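Local atomic coordinates of galectin (Ovis aries, PDB entry 6N44), a protein that probably binds carbohydrates of the beta-galactoside type, as a lectin of the galectin family. Residues L38-G43 and F90-L95; V63-L68 and P109-A114. All blocks are in the same frame, centred on the assembly; numbering follows the deposited sequence.

Interaction 1: L38-G43 and F90-L95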
# COMPACT_ATOMS: atom_id res chain seq x y z
N LEU A 38 -15.84 14.85 -5.91
CA LEU A 38 -15.12 13.59 -6.05
C LEU A 38 -15.75 12.58 -5.11
O LEU A 38 -16.04 12.90 -3.95
CB LEU A 38 -13.62 13.80 -5.72
CG LEU A 38 -12.78 12.56 -5.46
CD1 LEU A 38 -12.73 11.66 -6.70
CD2 LEU A 38 -11.39 12.98 -5.02
N GLN A 39 -15.95 11.36 -5.59
CA GLN A 39 -16.60 10.34 -4.77
C GLN A 39 -15.98 8.97 -5.02
O GLN A 39 -15.89 8.54 -6.17
CB GLN A 39 -18.11 10.27 -5.06
CG GLN A 39 -18.80 9.25 -4.16
CD GLN A 39 -20.29 9.34 -4.29
OE1 GLN A 39 -20.91 10.24 -3.73
NE2 GLN A 39 -20.88 8.43 -5.05
N VAL A 40 -15.55 8.31 -3.95
CA VAL A 40 -14.94 6.97 -4.05
C VAL A 40 -15.71 6.02 -3.14
O VAL A 40 -15.80 6.24 -1.93
CB VAL A 40 -13.45 6.96 -3.68
CG1 VAL A 40 -12.89 5.53 -3.81
CG2 VAL A 40 -12.65 7.92 -4.55
N ASP A 41 -16.24 4.95 -3.73
CA ASP A 41 -17.03 3.96 -3.00
C ASP A 41 -16.24 2.66 -2.95
O ASP A 41 -15.92 2.08 -3.99
CB ASP A 41 -18.40 3.71 -3.65
CG ASP A 41 -19.41 4.81 -3.32
OD1 ASP A 41 -19.07 5.70 -2.51
OD2 ASP A 41 -20.55 4.77 -3.85
N PHE A 42 -15.96 2.20 -1.73
CA PHE A 42 -15.60 0.81 -1.48
C PHE A 42 -16.92 0.12 -1.15
O PHE A 42 -17.38 0.15 -0.00
CB PHE A 42 -14.59 0.70 -0.36
CG PHE A 42 -13.23 1.28 -0.68
CD1 PHE A 42 -13.02 2.65 -0.70
CD2 PHE A 42 -12.15 0.45 -0.97
CE1 PHE A 42 -11.75 3.18 -0.98
CE2 PHE A 42 -10.90 0.97 -1.27
CZ PHE A 42 -10.70 2.33 -1.27
N GLY A 43 -17.56 -0.47 -2.16
CA GLY A 43 -18.90 -1.01 -2.04
C GLY A 43 -18.94 -2.53 -2.10
O GLY A 43 -17.96 -3.20 -2.42
N PHE A 90 -3.91 15.63 -8.79
CA PHE A 90 -3.64 15.13 -7.45
C PHE A 90 -3.49 13.61 -7.49
O PHE A 90 -3.95 12.93 -8.41
CB PHE A 90 -4.74 15.54 -6.45
CG PHE A 90 -6.14 15.07 -6.84
CD1 PHE A 90 -6.61 13.81 -6.45
CD2 PHE A 90 -6.99 15.89 -7.57
CE1 PHE A 90 -7.91 13.38 -6.81
CE2 PHE A 90 -8.29 15.45 -7.94
CZ PHE A 90 -8.75 14.21 -7.55
N GLU A 91 -2.82 13.11 -6.46
CA GLU A 91 -2.73 11.68 -6.20
C GLU A 91 -3.44 11.37 -4.90
O GLU A 91 -3.02 11.82 -3.83
CB GLU A 91 -1.27 11.24 -6.13
CG GLU A 91 -1.13 9.80 -5.77
CD GLU A 91 0.33 9.39 -5.68
OE1 GLU A 91 0.71 8.80 -4.65
OE2 GLU A 91 1.09 9.69 -6.63
N LEU A 92 -4.51 10.59 -4.98
CA LEU A 92 -5.30 10.19 -3.83
C LEU A 92 -5.03 8.72 -3.55
O LEU A 92 -5.21 7.87 -4.43
CB LEU A 92 -6.78 10.45 -4.10
CG LEU A 92 -7.82 9.82 -3.16
CD1 LEU A 92 -7.72 10.38 -1.73
CD2 LEU A 92 -9.20 10.05 -3.74
N GLN A 93 -4.59 8.42 -2.32
CA GLN A 93 -4.28 7.05 -1.92
C GLN A 93 -5.18 6.60 -0.77
O GLN A 93 -5.34 7.33 0.22
CB GLN A 93 -2.83 6.91 -1.45
CG GLN A 93 -1.80 6.92 -2.55
CD GLN A 93 -0.41 6.92 -1.95
OE1 GLN A 93 0.02 7.93 -1.37
NE2 GLN A 93 0.28 5.78 -2.04
N PHE A 94 -5.71 5.38 -0.88
CA PHE A 94 -6.37 4.71 0.22
C PHE A 94 -5.54 3.51 0.62
O PHE A 94 -5.21 2.66 -0.22
CB PHE A 94 -7.80 4.26 -0.13
CG PHE A 94 -8.73 5.38 -0.47
CD1 PHE A 94 -8.82 5.85 -1.77
CD2 PHE A 94 -9.50 5.98 0.51
CE1 PHE A 94 -9.68 6.90 -2.11
CE2 PHE A 94 -10.37 7.03 0.19
CZ PHE A 94 -10.46 7.49 -1.12
N LEU A 95 -5.22 3.43 1.89
CA LEU A 95 -4.49 2.31 2.47
C LEU A 95 -5.45 1.53 3.35
O LEU A 95 -5.95 2.08 4.34
CB LEU A 95 -3.30 2.82 3.28
CG LEU A 95 -2.35 1.77 3.84
CD1 LEU A 95 -1.81 0.87 2.73
CD2 LEU A 95 -1.22 2.50 4.58
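F94, L38 and F42 carry most of this buried, wholly apolar contact between two strands of opposing sheets. F42 turns the edge of its ring onto one face of F94 in a T-shaped pair, centroids 5.2 Å apart and planes at 71°. F42 CE1 sits above that face, displaced toward the rim, 3.8 Å from F94 CG, while F42 CZ sits where the ring joins its stem, 3.7 Å from F94 CB. With CG anti to its carbonyl carbon (chi1 -62°), F94 carries the far end of its ring, CE1 and CZ, onto V40, whose CG1 lies 3.9 Å from F94 CE1. At the other end of the contact L38 works through a single methyl: its CD2 meets L92 CD2 tip to tip at 3.9 Å and lies equally close, 3.9 Å, to F90 CZ. V40 CG2 closes the row against L92 CD2 at 4.1 Å. On the side of its strand turned from this core, Q93 NE2 makes a hydrogen bond to C19 O of the second subunit. The strand axes come within 11.0 Å and cross at -22°, the face-to-face packing of a beta sandwich, as in the galectin jelly roll. F56, from strand 52-59 beside 37-43, adds a second edge-to-face partner for F94, and V103 of strand 100-105, the neighbour of 90-97, touches both L92 and F94.

Interaction 2: V63-L68 and P109-A114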
# COMPACT_ATOMS: atom_id res chain seq x y z
N VAL A 63 -14.48 17.07 3.25
CA VAL A 63 -14.52 15.62 3.10
C VAL A 63 -15.64 15.08 3.98
O VAL A 63 -15.69 15.40 5.18
CB VAL A 63 -13.18 14.96 3.48
CG1 VAL A 63 -13.36 13.46 3.66
CG2 VAL A 63 -12.07 15.29 2.48
N VAL A 64 -16.51 14.26 3.42
CA VAL A 64 -17.46 13.49 4.21
C VAL A 64 -17.22 12.00 3.96
O VAL A 64 -17.13 11.57 2.80
CB VAL A 64 -18.92 13.87 3.89
CG1 VAL A 64 -19.88 13.04 4.75
CG2 VAL A 64 -19.13 15.37 4.12
N MET A 65 -17.12 11.22 5.03
CA MET A 65 -16.99 9.77 4.94
C MET A 65 -18.11 9.11 5.72
O MET A 65 -18.46 9.57 6.81
CB MET A 65 -15.64 9.29 5.45
CG MET A 65 -14.46 9.89 4.66
SD MET A 65 -12.86 9.56 5.41
CE MET A 65 -12.83 10.74 6.77
N ASN A 66 -18.67 8.03 5.19
CA ASN A 66 -19.80 7.39 5.84
C ASN A 66 -19.90 5.95 5.37
O ASN A 66 -19.17 5.51 4.48
CB ASN A 66 -21.09 8.15 5.58
CG ASN A 66 -22.06 8.07 6.74
OD1 ASN A 66 -21.92 7.21 7.61
ND2 ASN A 66 -23.04 8.97 6.75
N THR A 67 -20.85 5.23 5.97
CA THR A 67 -21.12 3.83 5.69
C THR A 67 -22.61 3.67 5.47
O THR A 67 -23.42 4.20 6.24
CB THR A 67 -20.68 2.93 6.86
OG1 THR A 67 -19.26 3.03 7.04
CG2 THR A 67 -21.07 1.50 6.59
N LEU A 68 -22.97 2.95 4.41
CA LEU A 68 -24.35 2.59 4.11
C LEU A 68 -24.53 1.13 4.48
O LEU A 68 -23.94 0.24 3.85
CB LEU A 68 -24.66 2.81 2.63
CG LEU A 68 -26.08 2.36 2.23
CD1 LEU A 68 -27.15 3.27 2.85
CD2 LEU A 68 -26.24 2.30 0.72
N PRO A 109 -0.88 12.67 4.76
CA PRO A 109 -2.06 12.05 5.38
C PRO A 109 -3.16 13.08 5.62
O PRO A 109 -2.91 14.15 6.18
CB PRO A 109 -1.52 11.49 6.70
CG PRO A 109 -0.39 12.40 7.04
CD PRO A 109 0.25 12.76 5.71
N ILE A 110 -4.37 12.74 5.21
CA ILE A 110 -5.52 13.63 5.33
C ILE A 110 -6.46 13.18 6.45
O ILE A 110 -6.94 14.01 7.22
CB ILE A 110 -6.28 13.74 4.00
CG1 ILE A 110 -5.36 14.28 2.91
CG2 ILE A 110 -7.49 14.64 4.15
CD1 ILE A 110 -4.53 15.45 3.35
N CYS A 111 -6.75 11.88 6.53
CA CYS A 111 -7.75 11.40 7.47
C CYS A 111 -7.74 9.88 7.47
O CYS A 111 -7.13 9.24 6.60
CB CYS A 111 -9.16 11.92 7.13
SG CYS A 111 -9.71 11.60 5.41
N GLN A 112 -8.41 9.30 8.47
CA GLN A 112 -8.54 7.86 8.62
C GLN A 112 -9.99 7.53 8.94
O GLN A 112 -10.70 8.33 9.55
CB GLN A 112 -7.62 7.32 9.73
CG GLN A 112 -6.13 7.71 9.58
CD GLN A 112 -5.83 9.16 9.99
OE1 GLN A 112 -5.30 9.95 9.20
NE2 GLN A 112 -6.16 9.51 11.23
N PHE A 113 -10.42 6.33 8.54
CA PHE A 113 -11.80 5.88 8.71
C PHE A 113 -11.78 4.47 9.29
O PHE A 113 -11.42 3.52 8.59
CB PHE A 113 -12.55 5.89 7.37
CG PHE A 113 -14.02 5.62 7.48
CD1 PHE A 113 -14.91 6.64 7.80
CD2 PHE A 113 -14.53 4.34 7.24
CE1 PHE A 113 -16.28 6.40 7.90
CE2 PHE A 113 -15.91 4.10 7.34
CZ PHE A 113 -16.78 5.14 7.67
N ALA A 114 -12.17 4.34 10.56
CA ALA A 114 -12.27 3.03 11.20
C ALA A 114 -13.29 2.14 10.50
O ALA A 114 -14.37 2.59 10.11
CB ALA A 114 -12.67 3.22 12.67
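The side chains of M65 and F113 run alongside each other, pointing opposite ways, and between them they make most of this contact. M65 CB meets the aromatic ring obliquely, 3.6 Å from F113 CD1, and the sulfur too stands obliquely to that ring, SD 5.3 Å from the centroid and 59° off the ring normal, a Met-aromatic contact. A bend at the end of the methionine carries its methyl to the cysteine two residues before the ring: M65 CE is 3.5 Å from C111 SG. V63 CG1 approaches the same sulfur more loosely, at 4.5 Å. The far end of the ring reaches T67. With CG anti to the backbone N (chi1 -172°), F113 extends along the contact until its CZ lies 3.3 Å from T67 OG1, which sits in the ring plane, beyond its edge. That hydroxyl is hydrogen-bonded to P53 O, so its polar need is met outside the contact.

Further out, F54 stacks on F113 and also touches M65, holding the ring from strand 52-59. N66 points away from F113, toward the galactose-binding face; its OD1 accepts a bond from T67 N (2.8 Å), with the donor tilted 32° from the carbonyl plane, and its ND2 is bonded to G74 O. Bonds at both ends of the amide thus restrain the orientation of a residue seen to bind beta-D-galactose. Strand 62-69 runs between 52-59 and 72-80 in one sheet, while 108-114 forms an outer strand of the other beside 100-105, where a classic beta bulge puts I110 and C111 together opposite V103.

In the fold
Interactions 1 and 2 bridge the same two sheets of the sandwich, their centres 10 Å apart and their nearest atoms about 6 Å apart without touching. Strand 52-59 lies between 37-43 and 62-69, and strand 100-105 between 90-97 and 108-114; F54 and F56 of the former fill the interior between the two contacts. The galactose site is on the outer side of the larger sheet. Interaction 2 contains one of its residues, N66, whose side chain is about 4 Å from that of E76 and about 6 Å from that of R55. Interaction 1 adjoins the site through D41, which forms a salt bridge with R55.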